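Local coordinates for aerobactin synthase IucA (Klebsiella pneumoniae subsp. pneumoniae, PDB 5JM8), which probably joins acetylated hydroxylysine to citrate at the expense of ATP, a step in building the siderophore aerobactin, at residues 25-30 with 544-549; 180-185 with 247-252; 359-364 with 432-437; 297-302 with 469-474. All coordinates share one frame; numbering follows the deposited sequence.

Contact 1 of 4, residues 25-30 with 544-549; sequences RETKDW and NFFCYL
E26, on helix 14-26, lays its carboxylate against the backbone N-H groups of 544-546. CG stands anti to the carbonyl carbon (chi1 -57°) and the chain runs on extended, which carries both oxygens across the gap. E26 OE2 takes the firm bond from F545 N, 2.9 Å and nearly straight at 174°, received on the syn side of the carboxylate. N544 N gives the same oxygen a second, weak bond, and F546 N reaches E26 OE1 weakly at 3.3 Å. The F546 side chain runs antiparallel alongside E26, its ring plane 54° from the carboxylate, with F546 CD2 3.1 Å from E26 OE1. T27 lies roughly perpendicular to F546, its CG2 meeting the ring edge 4.0 Å from F546 CZ. One ring face of F546 lies over CD1 of F545. The arrangement is that of an acidic side chain set at the amino-terminal part of a short helix, where the helix dipole would favour a negative charge, close to the ATP pocket.

Contact 2 of 4, residues 180-185 with 247-252; sequences RWFAVN and GLIKDL
The F182 ring meets D251 at its edge, where D251 OD1 lies near the ring plane 3.4 Å from F182 CE1; carboxylate and ring planes stand 69° apart. I249 approaches the ring obliquely, its CG2 4.0 Å from CD2 of F182. D251 OD1 is also placed over a face of the R180 guanidinium, and a salt bridge pairs R180 NH2 with D251 OD2, but those last two atoms are modelled too close together, so the exact geometry of both approaches is doubtful. The amide of N185 turns its OD1 to T187 N, while N185 ND2 comes 3.3 Å from CD2 of L248. Most of these side chains belong to an antiparallel strand pair whose axes run at 158°, part of a three-stranded sheet in which strand 177-185 is central, between 221-226 and 249-255. A183 and K250 form the hydrogen-bonded pair: A183 N to K250 O and K250 N to A183 O are both 2.8 Å, and both donors lie in the carbonyl planes. F182 with D251 and V184 with I249 are the flanking non-hydrogen-bonded pairs, their side chains sharing a face on which I249 is met by helix 238-246. On the other face A183 CB touches K250 CB at 4.0 Å, and the lysine, with CG anti to its own N (chi1 179°), stretches fully extended to E216. CD1 of L252 lies 4.1 Å from CB of A183.

Contact 3 of 4, residues 359-364 with 432-437; sequences SQTNVL and LVQMLG
M435 keeps CG beside its backbone N (chi1 -74°) and bends at chi3 (-80°), which turns its thioether end back over Q360 and N362. Q360, with CG opposite its own N (chi1 -166°), runs out extended to cross that methionine: Q360 NE2 lies 3.8 Å from M435 SD, and Q360 OE1 3.4 Å from CB of M435. The M435 and N362 side chains lie roughly perpendicular, with M435 CE 3.2 Å from N362 OD1. The amide nitrogens are bonded outside the pair, Q360 NE2 to D438 and N362 ND2 to L136 O. In the backbone, N362 and V433 exchange bonds, the firmer being V433 N to N362 O at 2.8 Å. M435 N reaches Q360 O at 2.8 Å as well, and a water links Q360 N to M435 O. On the opposite sheet face CD2 of L432 packs 3.7 Å from CB of V363. Within this chain, strand 360-363 is an outermost strand of a mixed four-stranded sheet, antiparallel to strand 431-435, which directly follows the magnesium-site residues Q429 and N430.

Contact 4 of 4, residues 297-302 with 469-474; sequences VKRGMR and AENVFT
R299 NE gives E470 OE1 a 3.1 Å bond at 173°, lying in the guanidinium plane and using the oxygen's syn lone pair. With R299 NH2 facing E470 OE2 this makes a side-on, two-pronged arginine-glutamate salt bridge between helix 294-306 and the loop ahead of helix 475-500. The two planes are only 14° apart, as the motif expects; the R299 NH2 to E470 OE2 distance of 2.4 Å is too short to be taken literally. R299 NH1 has a further partner in Q449 O. N471, the centre of an inverse gamma turn, runs antiparallel alongside R299 with its amide parallel to the guanidinium, N471 ND2 3.9 Å from CG of R299. ND2 itself is bonded to S451 O. Three residues further along the helix, R302 bends at chi3 (-58°). K298 O lies above one face of the R302 guanidinium and CA of A469 above the other, both offset toward the rim. R302 NE forms a salt bridge with E466, and R302 NH1 stands 2.9 Å from OD1 of N471. The bend also brings R302 CD 3.6 Å from CB of A469.

Contact 3 is the buried one, made in a sheet beside the nucleotide, whereas contacts 1, 2 and 4 are partly buried. Contacts 2 and 3 both join antiparallel strands through backbone bonds, but in different sheets about 38 Å apart between centres, and they follow in series along the chain. Contacts 1 and 4 rely on side-chain acids: a glutamate receives backbone N-H groups in one and an arginine in the other. Contact 1 encloses the other three in sequence, joining a segment near the amino end to one near the carboxyl end. Contacts 1, 3 and 4 each place a side chain about 7 to 9 Å from the bound ATP, while contact 2 lies farthest from the chain's centre.

Contact 1 of 4, residues 25-30 with 544-549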
loop_
_atom_site.group_PDB
_atom_site.type_symbol
_atom_site.label_atom_id
_atom_site.label_comp_id
_atom_site.label_asym_id
_atom_site.label_seq_id
_atom_site.Cartn_x
_atom_site.Cartn_y
_atom_site.Cartn_z
ATOM N N ARG A 25 -23.412 -37.135 17.601
ATOM C CA ARG A 25 -23.034 -36.613 18.907
ATOM C C ARG A 25 -24.192 -36.676 19.904
ATOM O O ARG A 25 -23.980 -36.897 21.096
ATOM C CB ARG A 25 -22.541 -35.169 18.779
ATOM C CG ARG A 25 -22.348 -34.454 20.114
ATOM C CD ARG A 25 -21.796 -33.056 19.922
ATOM N NE ARG A 25 -20.378 -33.069 19.580
ATOM C CZ ARG A 25 -19.654 -31.978 19.350
ATOM N NH1 ARG A 25 -20.215 -30.779 19.418
ATOM N NH2 ARG A 25 -18.369 -32.087 19.046
ATOM N N GLU A 26 -25.411 -36.483 19.411
ATOM C CA GLU A 26 -26.580 -36.359 20.279
ATOM C C GLU A 26 -27.355 -37.667 20.424
ATOM O O GLU A 26 -28.429 -37.692 21.030
ATOM C CB GLU A 26 -27.509 -35.265 19.749
ATOM C CG GLU A 26 -26.823 -33.915 19.610
ATOM C CD GLU A 26 -27.760 -32.815 19.155
ATOM O OE1 GLU A 26 -28.988 -32.969 19.316
ATOM O OE2 GLU A 26 -27.262 -31.793 18.634
ATOM N N THR A 27 -26.810 -38.749 19.872
ATOM C CA THR A 27 -27.425 -40.066 19.992
ATOM C C THR A 27 -26.413 -41.116 20.444
ATOM O O THR A 27 -25.217 -41.004 20.168
ATOM C CB THR A 27 -28.050 -40.533 18.659
ATOM O OG1 THR A 27 -27.017 -40.792 17.699
ATOM C CG2 THR A 27 -29.007 -39.486 18.112
ATOM N N LYS A 28 -26.913 -42.129 21.147
ATOM C CA LYS A 28 -26.115 -43.284 21.540
ATOM C C LYS A 28 -26.582 -44.500 20.744
ATOM O O LYS A 28 -26.190 -45.632 21.025
ATOM C CB LYS A 28 -26.233 -43.536 23.046
ATOM C CG LYS A 28 -25.754 -42.368 23.914
ATOM C CD LYS A 28 -24.239 -42.192 23.842
ATOM C CE LYS A 28 -23.761 -41.041 24.717
ATOM N NZ LYS A 28 -24.229 -39.719 24.214
ATOM N N ASP A 29 -27.418 -44.240 19.741
ATOM C CA ASP A 29 -27.998 -45.281 18.899
ATOM C C ASP A 29 -27.233 -45.402 17.578
ATOM O O ASP A 29 -27.758 -45.096 16.505
ATOM C CB ASP A 29 -29.478 -44.980 18.641
ATOM C CG ASP A 29 -30.140 -46.011 17.749
ATOM O OD1 ASP A 29 -29.662 -47.164 17.710
ATOM O OD2 ASP A 29 -31.136 -45.664 17.081
ATOM N N TRP A 30 -25.979 -45.831 17.668
ATOM C CA TRP A 30 -25.163 -46.085 16.486
ATOM C C TRP A 30 -23.993 -46.988 16.855
ATOM O O TRP A 30 -23.636 -47.106 18.029
ATOM C CB TRP A 30 -24.662 -44.777 15.870
ATOM C CG TRP A 30 -24.026 -43.844 16.857
ATOM C CD1 TRP A 30 -24.656 -42.905 17.620
ATOM C CD2 TRP A 30 -22.634 -43.759 17.185
ATOM N NE1 TRP A 30 -23.744 -42.243 18.405
ATOM C CE2 TRP A 30 -22.495 -42.748 18.157
ATOM C CE3 TRP A 30 -21.493 -44.439 16.752
ATOM C CZ2 TRP A 30 -21.262 -42.402 18.701
ATOM C CZ3 TRP A 30 -20.270 -44.095 17.294
ATOM C CH2 TRP A 30 -20.164 -43.085 18.259
ATOM N N ASN A 544 -27.895 -29.113 19.150
ATOM C CA ASN A 544 -28.516 -28.288 18.118
ATOM C C ASN A 544 -29.504 -29.059 17.246
ATOM O O ASN A 544 -30.443 -28.479 16.700
ATOM C CB ASN A 544 -27.441 -27.668 17.222
ATOM C CG ASN A 544 -26.594 -26.644 17.946
ATOM O OD1 ASN A 544 -27.075 -25.573 18.315
ATOM N ND2 ASN A 544 -25.321 -26.963 18.141
ATOM N N PHE A 545 -29.291 -30.365 17.114
ATOM C CA PHE A 545 -30.073 -31.181 16.189
ATOM C C PHE A 545 -31.521 -31.345 16.662
ATOM O O PHE A 545 -32.453 -31.136 15.886
ATOM C CB PHE A 545 -29.409 -32.552 16.007
ATOM C CG PHE A 545 -30.141 -33.468 15.060
ATOM C CD1 PHE A 545 -31.254 -34.169 15.489
ATOM C CD2 PHE A 545 -29.705 -33.649 13.757
ATOM C CE1 PHE A 545 -31.931 -35.018 14.637
ATOM C CE2 PHE A 545 -30.377 -34.501 12.900
ATOM C CZ PHE A 545 -31.492 -35.181 13.338
ATOM N N PHE A 546 -31.712 -31.709 17.928
ATOM C CA PHE A 546 -33.059 -31.915 18.457
ATOM C C PHE A 546 -33.656 -30.594 18.932
ATOM O O PHE A 546 -34.867 -30.481 19.119
ATOM C CB PHE A 546 -33.044 -32.945 19.589
ATOM C CG PHE A 546 -32.698 -34.331 19.127
ATOM C CD1 PHE A 546 -33.612 -35.086 18.413
ATOM C CD2 PHE A 546 -31.453 -34.872 19.396
ATOM C CE1 PHE A 546 -33.294 -36.358 17.978
ATOM C CE2 PHE A 546 -31.128 -36.141 18.966
ATOM C CZ PHE A 546 -32.053 -36.887 18.256
ATOM N N CYS A 547 -32.800 -29.594 19.113
ATOM C CA CYS A 547 -33.260 -28.246 19.424
ATOM C C CYS A 547 -33.873 -27.608 18.184
ATOM O O CYS A 547 -34.856 -26.871 18.267
ATOM C CB CYS A 547 -32.108 -27.385 19.944
ATOM S SG CYS A 547 -32.574 -25.690 20.366
ATOM N N TYR A 548 -33.282 -27.903 17.031
ATOM C CA TYR A 548 -33.719 -27.337 15.760
ATOM C C TYR A 548 -34.979 -28.038 15.260
ATOM O O TYR A 548 -35.816 -27.443 14.578
ATOM C CB TYR A 548 -32.598 -27.456 14.728
ATOM C CG TYR A 548 -32.799 -26.628 13.486
ATOM C CD1 TYR A 548 -32.716 -25.251 13.539
ATOM C CD2 TYR A 548 -33.055 -27.224 12.260
ATOM C CE1 TYR A 548 -32.890 -24.483 12.415
ATOM C CE2 TYR A 548 -33.231 -26.463 11.125
ATOM C CZ TYR A 548 -33.144 -25.090 11.211
ATOM O OH TYR A 548 -33.313 -24.321 10.089
ATOM N N LEU A 549 -35.099 -29.311 15.614
ATOM C CA LEU A 549 -36.263 -30.119 15.277
ATOM C C LEU A 549 -37.489 -29.658 16.066
ATOM O O LEU A 549 -38.625 -29.816 15.614
ATOM C CB LEU A 549 -35.951 -31.590 15.554
ATOM C CG LEU A 549 -37.017 -32.662 15.339
ATOM C CD1 LEU A 549 -37.516 -32.690 13.902
ATOM C CD2 LEU A 549 -36.423 -34.004 15.727
#

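Contact 2 of 4, residues 180-185 with 247-252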
loop_
_atom_site.group_PDB
_atom_site.type_symbol
_atom_site.label_atom_id
_atom_site.label_comp_id
_atom_site.label_asym_id
_atom_site.label_seq_id
_atom_site.Cartn_x
_atom_site.Cartn_y
_atom_site.Cartn_z
ATOM N N ARG A 180 -27.818 1.678 3.629
ATOM C CA ARG A 180 -28.971 2.516 3.343
ATOM C C ARG A 180 -29.036 3.584 4.424
ATOM O O ARG A 180 -28.637 3.335 5.561
ATOM C CB ARG A 180 -30.253 1.687 3.307
ATOM C CG ARG A 180 -31.488 2.464 2.903
ATOM C CD ARG A 180 -32.676 1.534 2.781
ATOM N NE ARG A 180 -33.878 2.216 2.314
ATOM C CZ ARG A 180 -34.171 2.428 1.036
ATOM N NH1 ARG A 180 -33.346 2.024 0.079
ATOM N NH2 ARG A 180 -35.294 3.052 0.714
ATOM N N TRP A 181 -29.531 4.768 4.075
ATOM C CA TRP A 181 -29.490 5.905 4.992
ATOM C C TRP A 181 -30.807 6.673 5.055
ATOM O O TRP A 181 -31.411 6.968 4.025
ATOM C CB TRP A 181 -28.369 6.859 4.581
ATOM C CG TRP A 181 -26.993 6.262 4.670
ATOM C CD1 TRP A 181 -26.335 5.567 3.698
ATOM C CD2 TRP A 181 -26.106 6.319 5.793
ATOM N NE1 TRP A 181 -25.093 5.185 4.146
ATOM C CE2 TRP A 181 -24.929 5.635 5.431
ATOM C CE3 TRP A 181 -26.193 6.880 7.070
ATOM C CZ2 TRP A 181 -23.849 5.498 6.298
ATOM C CZ3 TRP A 181 -25.121 6.743 7.929
ATOM C CH2 TRP A 181 -23.964 6.059 7.540
ATOM N N PHE A 182 -31.237 6.986 6.277
ATOM C CA PHE A 182 -32.395 7.845 6.506
ATOM C C PHE A 182 -31.975 9.140 7.185
ATOM O O PHE A 182 -31.174 9.125 8.120
ATOM C CB PHE A 182 -33.443 7.156 7.388
ATOM C CG PHE A 182 -34.143 5.992 6.739
ATOM C CD1 PHE A 182 -33.945 5.677 5.403
ATOM C CD2 PHE A 182 -35.016 5.216 7.478
ATOM C CE1 PHE A 182 -34.598 4.604 4.826
ATOM C CE2 PHE A 182 -35.670 4.143 6.908
ATOM C CZ PHE A 182 -35.463 3.838 5.581
ATOM N N ALA A 183 -32.524 10.258 6.722
ATOM C CA ALA A 183 -32.459 11.497 7.485
ATOM C C ALA A 183 -33.636 11.489 8.450
ATOM O O ALA A 183 -34.789 11.411 8.026
ATOM C CB ALA A 183 -32.498 12.710 6.578
ATOM N N VAL A 184 -33.336 11.548 9.744
ATOM C CA VAL A 184 -34.344 11.356 10.781
ATOM C C VAL A 184 -34.313 12.472 11.820
ATOM O O VAL A 184 -33.244 12.862 12.289
ATOM C CB VAL A 184 -34.140 10.006 11.502
ATOM C CG1 VAL A 184 -35.227 9.779 12.542
ATOM C CG2 VAL A 184 -34.112 8.864 10.499
ATOM N N ASN A 185 -35.489 12.978 12.178
ATOM C CA ASN A 185 -35.592 13.966 13.246
ATOM C C ASN A 185 -35.215 13.315 14.573
ATOM O O ASN A 185 -35.652 12.204 14.874
ATOM C CB ASN A 185 -37.006 14.558 13.310
ATOM C CG ASN A 185 -37.119 15.713 14.300
ATOM O OD1 ASN A 185 -36.476 15.720 15.347
ATOM N ND2 ASN A 185 -37.951 16.692 13.970
ATOM N N GLY A 247 -42.810 13.959 7.779
ATOM C CA GLY A 247 -41.577 14.612 7.376
ATOM C C GLY A 247 -40.434 14.369 8.344
ATOM O O GLY A 247 -39.363 14.963 8.210
ATOM N N LEU A 248 -40.658 13.491 9.318
ATOM C CA LEU A 248 -39.645 13.185 10.325
ATOM C C LEU A 248 -38.656 12.138 9.827
ATOM O O LEU A 248 -37.634 11.893 10.468
ATOM C CB LEU A 248 -40.306 12.704 11.617
ATOM C CG LEU A 248 -41.221 13.726 12.295
ATOM C CD1 LEU A 248 -41.944 13.108 13.480
ATOM C CD2 LEU A 248 -40.456 14.969 12.729
ATOM N N ILE A 249 -38.969 11.518 8.693
ATOM C CA ILE A 249 -38.045 10.601 8.034
ATOM C C ILE A 249 -37.951 10.905 6.544
ATOM O O ILE A 249 -38.968 11.039 5.861
ATOM C CB ILE A 249 -38.465 9.127 8.223
ATOM C CG1 ILE A 249 -38.239 8.704 9.677
ATOM C CG2 ILE A 249 -37.669 8.211 7.277
ATOM C CD1 ILE A 249 -38.636 7.266 9.990
ATOM N N LYS A 250 -36.719 11.002 6.051
ATOM C CA LYS A 250 -36.461 11.106 4.622
ATOM C C LYS A 250 -35.563 9.953 4.191
ATOM O O LYS A 250 -34.517 9.709 4.791
ATOM C CB LYS A 250 -35.815 12.448 4.270
ATOM C CG LYS A 250 -35.508 12.614 2.785
ATOM C CD LYS A 250 -34.860 13.953 2.484
ATOM C CE LYS A 250 -34.565 14.100 0.997
ATOM N NZ LYS A 250 -33.903 15.395 0.676
ATOM N N ASP A 251 -35.985 9.246 3.151
ATOM C CA ASP A 251 -35.233 8.116 2.625
ATOM C C ASP A 251 -34.167 8.581 1.632
ATOM O O ASP A 251 -34.484 8.986 0.513
ATOM C CB ASP A 251 -36.188 7.128 1.956
ATOM C CG ASP A 251 -35.505 5.847 1.528
ATOM O OD1 ASP A 251 -34.271 5.732 1.681
ATOM O OD2 ASP A 251 -36.212 4.945 1.029
ATOM N N LEU A 252 -32.903 8.503 2.042
ATOM C CA LEU A 252 -31.796 8.988 1.221
ATOM C C LEU A 252 -31.253 7.903 0.296
ATOM O O LEU A 252 -30.457 8.183 -0.601
ATOM C CB LEU A 252 -30.672 9.522 2.113
ATOM C CG LEU A 252 -31.049 10.680 3.042
ATOM C CD1 LEU A 252 -29.862 11.093 3.899
ATOM C CD2 LEU A 252 -31.565 11.873 2.250
#

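Contact 3 of 4, residues 359-364 with 432-437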
loop_
_atom_site.group_PDB
_atom_site.type_symbol
_atom_site.label_atom_id
_atom_site.label_comp_id
_atom_site.label_asym_id
_atom_site.label_seq_id
_atom_site.Cartn_x
_atom_site.Cartn_y
_atom_site.Cartn_z
ATOM N N SER A 359 -3.830 -7.154 9.004
ATOM C CA SER A 359 -3.282 -8.033 10.031
ATOM C C SER A 359 -3.850 -9.430 9.853
ATOM O O SER A 359 -4.929 -9.598 9.286
ATOM C CB SER A 359 -3.600 -7.517 11.436
ATOM O OG SER A 359 -4.991 -7.555 11.686
ATOM N N GLN A 360 -3.122 -10.428 10.341
ATOM C CA GLN A 360 -3.591 -11.805 10.291
ATOM C C GLN A 360 -4.470 -12.101 11.502
ATOM O O GLN A 360 -4.176 -12.980 12.308
ATOM C CB GLN A 360 -2.417 -12.777 10.228
ATOM C CG GLN A 360 -2.814 -14.186 9.843
ATOM C CD GLN A 360 -1.644 -15.150 9.870
ATOM O OE1 GLN A 360 -0.574 -14.835 10.401
ATOM N NE2 GLN A 360 -1.841 -16.335 9.297
ATOM N N THR A 361 -5.550 -11.340 11.618
ATOM C CA THR A 361 -6.569 -11.582 12.626
ATOM C C THR A 361 -7.730 -12.301 11.952
ATOM O O THR A 361 -8.413 -11.723 11.111
ATOM C CB THR A 361 -7.046 -10.270 13.271
ATOM O OG1 THR A 361 -5.914 -9.550 13.774
ATOM C CG2 THR A 361 -8.028 -10.544 14.409
ATOM N N ASN A 362 -7.924 -13.571 12.299
ATOM C CA ASN A 362 -8.962 -14.393 11.682
ATOM C C ASN A 362 -9.935 -14.964 12.706
ATOM O O ASN A 362 -9.537 -15.346 13.809
ATOM C CB ASN A 362 -8.345 -15.555 10.896
ATOM C CG ASN A 362 -7.290 -15.108 9.894
ATOM O OD1 ASN A 362 -6.381 -15.868 9.565
ATOM N ND2 ASN A 362 -7.411 -13.880 9.400
ATOM N N VAL A 363 -11.208 -15.041 12.332
ATOM C CA VAL A 363 -12.183 -15.732 13.160
ATOM C C VAL A 363 -11.864 -17.227 13.118
ATOM O O VAL A 363 -11.604 -17.791 12.055
ATOM C CB VAL A 363 -13.629 -15.466 12.696
ATOM C CG1 VAL A 363 -13.863 -16.026 11.296
ATOM C CG2 VAL A 363 -14.620 -16.041 13.695
ATOM N N LEU A 364 -11.872 -17.857 14.288
ATOM C CA LEU A 364 -11.396 -19.229 14.431
ATOM C C LEU A 364 -12.194 -20.222 13.586
ATOM O O LEU A 364 -11.629 -21.167 13.032
ATOM C CB LEU A 364 -11.446 -19.637 15.907
ATOM C CG LEU A 364 -10.992 -21.051 16.276
ATOM C CD1 LEU A 364 -9.534 -21.269 15.912
ATOM C CD2 LEU A 364 -11.225 -21.312 17.762
ATOM N N LEU A 432 -11.542 -14.200 17.722
ATOM C CA LEU A 432 -10.633 -13.733 16.683
ATOM C C LEU A 432 -9.203 -14.006 17.136
ATOM O O LEU A 432 -8.750 -13.490 18.159
ATOM C CB LEU A 432 -10.841 -12.248 16.394
ATOM C CG LEU A 432 -12.275 -11.834 16.052
ATOM C CD1 LEU A 432 -12.395 -10.321 15.930
ATOM C CD2 LEU A 432 -12.740 -12.511 14.771
ATOM N N VAL A 433 -8.504 -14.838 16.374
ATOM C CA VAL A 433 -7.136 -15.216 16.705
ATOM C C VAL A 433 -6.163 -14.268 16.023
ATOM O O VAL A 433 -5.959 -14.335 14.813
ATOM C CB VAL A 433 -6.829 -16.670 16.289
ATOM C CG1 VAL A 433 -5.389 -17.037 16.617
ATOM C CG2 VAL A 433 -7.782 -17.624 16.986
ATOM N N GLN A 434 -5.573 -13.378 16.813
ATOM C CA GLN A 434 -4.585 -12.444 16.304
ATOM C C GLN A 434 -3.278 -13.179 16.065
ATOM O O GLN A 434 -2.591 -13.556 17.014
ATOM C CB GLN A 434 -4.376 -11.292 17.284
ATOM C CG GLN A 434 -3.471 -10.183 16.761
ATOM C CD GLN A 434 -3.097 -9.178 17.834
ATOM O OE1 GLN A 434 -3.143 -9.476 19.029
ATOM N NE2 GLN A 434 -2.724 -7.977 17.410
ATOM N N MET A 435 -2.942 -13.386 14.796
ATOM C CA MET A 435 -1.720 -14.093 14.436
ATOM C C MET A 435 -0.664 -13.158 13.865
ATOM O O MET A 435 -0.973 -12.085 13.354
ATOM C CB MET A 435 -2.015 -15.195 13.419
ATOM C CG MET A 435 -2.706 -16.413 13.991
ATOM S SD MET A 435 -3.054 -17.617 12.703
ATOM C CE MET A 435 -4.523 -16.902 11.978
ATOM N N LEU A 436 0.588 -13.592 13.966
ATOM C CA LEU A 436 1.720 -12.888 13.380
ATOM C C LEU A 436 2.703 -13.937 12.883
ATOM O O LEU A 436 3.389 -14.580 13.676
ATOM C CB LEU A 436 2.383 -11.951 14.399
ATOM C CG LEU A 436 3.637 -11.201 13.934
ATOM C CD1 LEU A 436 3.354 -10.329 12.722
ATOM C CD2 LEU A 436 4.213 -10.356 15.067
ATOM N N GLY A 437 2.759 -14.115 11.568
ATOM C CA GLY A 437 3.541 -15.184 10.980
ATOM C C GLY A 437 2.925 -16.541 11.267
ATOM O O GLY A 437 3.637 -17.504 11.546
HETATM O O HOH W 1 -0.530 -9.883 11.568
#

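Contact 4 of 4, residues 297-302 with 469-474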
loop_
_atom_site.group_PDB
_atom_site.type_symbol
_atom_site.label_atom_id
_atom_site.label_comp_id
_atom_site.label_asym_id
_atom_site.label_seq_id
_atom_site.Cartn_x
_atom_site.Cartn_y
_atom_site.Cartn_z
ATOM N N VAL A 297 -28.752 -4.975 23.707
ATOM C CA VAL A 297 -27.808 -3.913 23.376
ATOM C C VAL A 297 -27.360 -3.173 24.635
ATOM O O VAL A 297 -26.329 -2.500 24.629
ATOM C CB VAL A 297 -28.407 -2.908 22.356
ATOM C CG1 VAL A 297 -28.716 -3.613 21.041
ATOM C CG2 VAL A 297 -29.652 -2.234 22.905
ATOM N N LYS A 298 -28.124 -3.312 25.714
ATOM C CA LYS A 298 -27.738 -2.736 27.002
ATOM C C LYS A 298 -26.589 -3.526 27.624
ATOM O O LYS A 298 -25.795 -2.979 28.389
ATOM C CB LYS A 298 -28.930 -2.704 27.961
ATOM C CG LYS A 298 -29.988 -1.673 27.608
ATOM C CD LYS A 298 -29.615 -0.295 28.118
ATOM N N ARG A 299 -26.513 -4.813 27.294
ATOM C CA ARG A 299 -25.423 -5.666 27.760
ATOM C C ARG A 299 -24.078 -5.160 27.268
ATOM O O ARG A 299 -23.085 -5.200 27.994
ATOM C CB ARG A 299 -25.616 -7.106 27.289
ATOM C CG ARG A 299 -26.795 -7.821 27.901
ATOM C CD ARG A 299 -26.855 -9.257 27.413
ATOM N NE ARG A 299 -27.949 -10.011 28.014
ATOM C CZ ARG A 299 -28.283 -11.247 27.658
ATOM N NH1 ARG A 299 -27.609 -11.867 26.700
ATOM N NH2 ARG A 299 -29.293 -11.865 28.256
ATOM N N GLY A 300 -24.051 -4.700 26.021
ATOM C CA GLY A 300 -22.840 -4.160 25.433
ATOM C C GLY A 300 -22.437 -2.876 26.127
ATOM O O GLY A 300 -21.263 -2.660 26.424
ATOM N N MET A 301 -23.422 -2.022 26.383
ATOM C CA MET A 301 -23.192 -0.779 27.107
ATOM C C MET A 301 -22.673 -1.079 28.506
ATOM O O MET A 301 -21.727 -0.451 28.981
ATOM C CB MET A 301 -24.480 0.045 27.196
ATOM C CG MET A 301 -25.026 0.527 25.860
ATOM S SD MET A 301 -23.898 1.594 24.947
ATOM C CE MET A 301 -23.633 2.930 26.108
ATOM N N ARG A 302 -23.309 -2.048 29.156
ATOM C CA ARG A 302 -22.949 -2.455 30.508
ATOM C C ARG A 302 -21.486 -2.873 30.588
ATOM O O ARG A 302 -20.753 -2.452 31.483
ATOM C CB ARG A 302 -23.854 -3.602 30.966
ATOM C CG ARG A 302 -23.565 -4.121 32.366
ATOM C CD ARG A 302 -24.636 -5.094 32.831
ATOM N NE ARG A 302 -25.963 -4.482 32.810
ATOM C CZ ARG A 302 -26.972 -4.867 32.032
ATOM N NH1 ARG A 302 -26.845 -5.895 31.198
ATOM N NH2 ARG A 302 -28.130 -4.224 32.099
ATOM N N ALA A 469 -27.531 -6.595 37.453
ATOM C CA ALA A 469 -27.533 -6.872 36.020
ATOM C C ALA A 469 -28.350 -8.104 35.692
ATOM O O ALA A 469 -28.345 -9.092 36.428
ATOM C CB ALA A 469 -26.115 -7.051 35.501
ATOM N N GLU A 470 -29.045 -8.033 34.566
ATOM C CA GLU A 470 -29.865 -9.133 34.094
ATOM C C GLU A 470 -28.998 -10.310 33.654
ATOM O O GLU A 470 -29.375 -11.471 33.835
ATOM C CB GLU A 470 -30.760 -8.651 32.949
ATOM C CG GLU A 470 -31.159 -9.717 31.946
ATOM C CD GLU A 470 -30.155 -9.888 30.815
ATOM O OE1 GLU A 470 -29.563 -8.883 30.367
ATOM O OE2 GLU A 470 -29.972 -11.038 30.371
ATOM N N ASN A 471 -27.836 -10.006 33.082
ATOM C CA ASN A 471 -26.914 -11.043 32.629
ATOM C C ASN A 471 -25.974 -11.469 33.755
ATOM O O ASN A 471 -24.752 -11.406 33.626
ATOM C CB ASN A 471 -26.117 -10.571 31.404
ATOM C CG ASN A 471 -25.522 -9.189 31.581
ATOM O OD1 ASN A 471 -25.997 -8.397 32.392
ATOM N ND2 ASN A 471 -24.484 -8.887 30.809
ATOM N N VAL A 472 -26.569 -11.892 34.868
ATOM C CA VAL A 472 -25.834 -12.529 35.954
ATOM C C VAL A 472 -26.047 -14.035 35.876
ATOM O O VAL A 472 -27.158 -14.498 35.618
ATOM C CB VAL A 472 -26.273 -12.021 37.348
ATOM C CG1 VAL A 472 -25.763 -10.607 37.589
ATOM C CG2 VAL A 472 -27.792 -12.086 37.507
ATOM N N PHE A 473 -24.976 -14.792 36.095
ATOM C CA PHE A 473 -25.025 -16.249 35.995
ATOM C C PHE A 473 -24.835 -16.931 37.341
ATOM O O PHE A 473 -24.033 -16.499 38.167
ATOM C CB PHE A 473 -23.952 -16.756 35.024
ATOM C CG PHE A 473 -24.418 -16.878 33.596
ATOM C CD1 PHE A 473 -25.590 -16.271 33.164
ATOM C CD2 PHE A 473 -23.678 -17.607 32.684
ATOM C CE1 PHE A 473 -26.008 -16.389 31.848
ATOM C CE2 PHE A 473 -24.089 -17.728 31.370
ATOM C CZ PHE A 473 -25.256 -17.122 30.952
ATOM N N THR A 474 -25.584 -18.006 37.550
ATOM C CA THR A 474 -25.358 -18.878 38.689
ATOM C C THR A 474 -24.172 -19.779 38.384
ATOM O O THR A 474 -23.673 -19.811 37.258
ATOM C CB THR A 474 -26.584 -19.746 39.007
ATOM O OG1 THR A 474 -26.830 -20.647 37.921
ATOM C CG2 THR A 474 -27.814 -18.878 39.242
#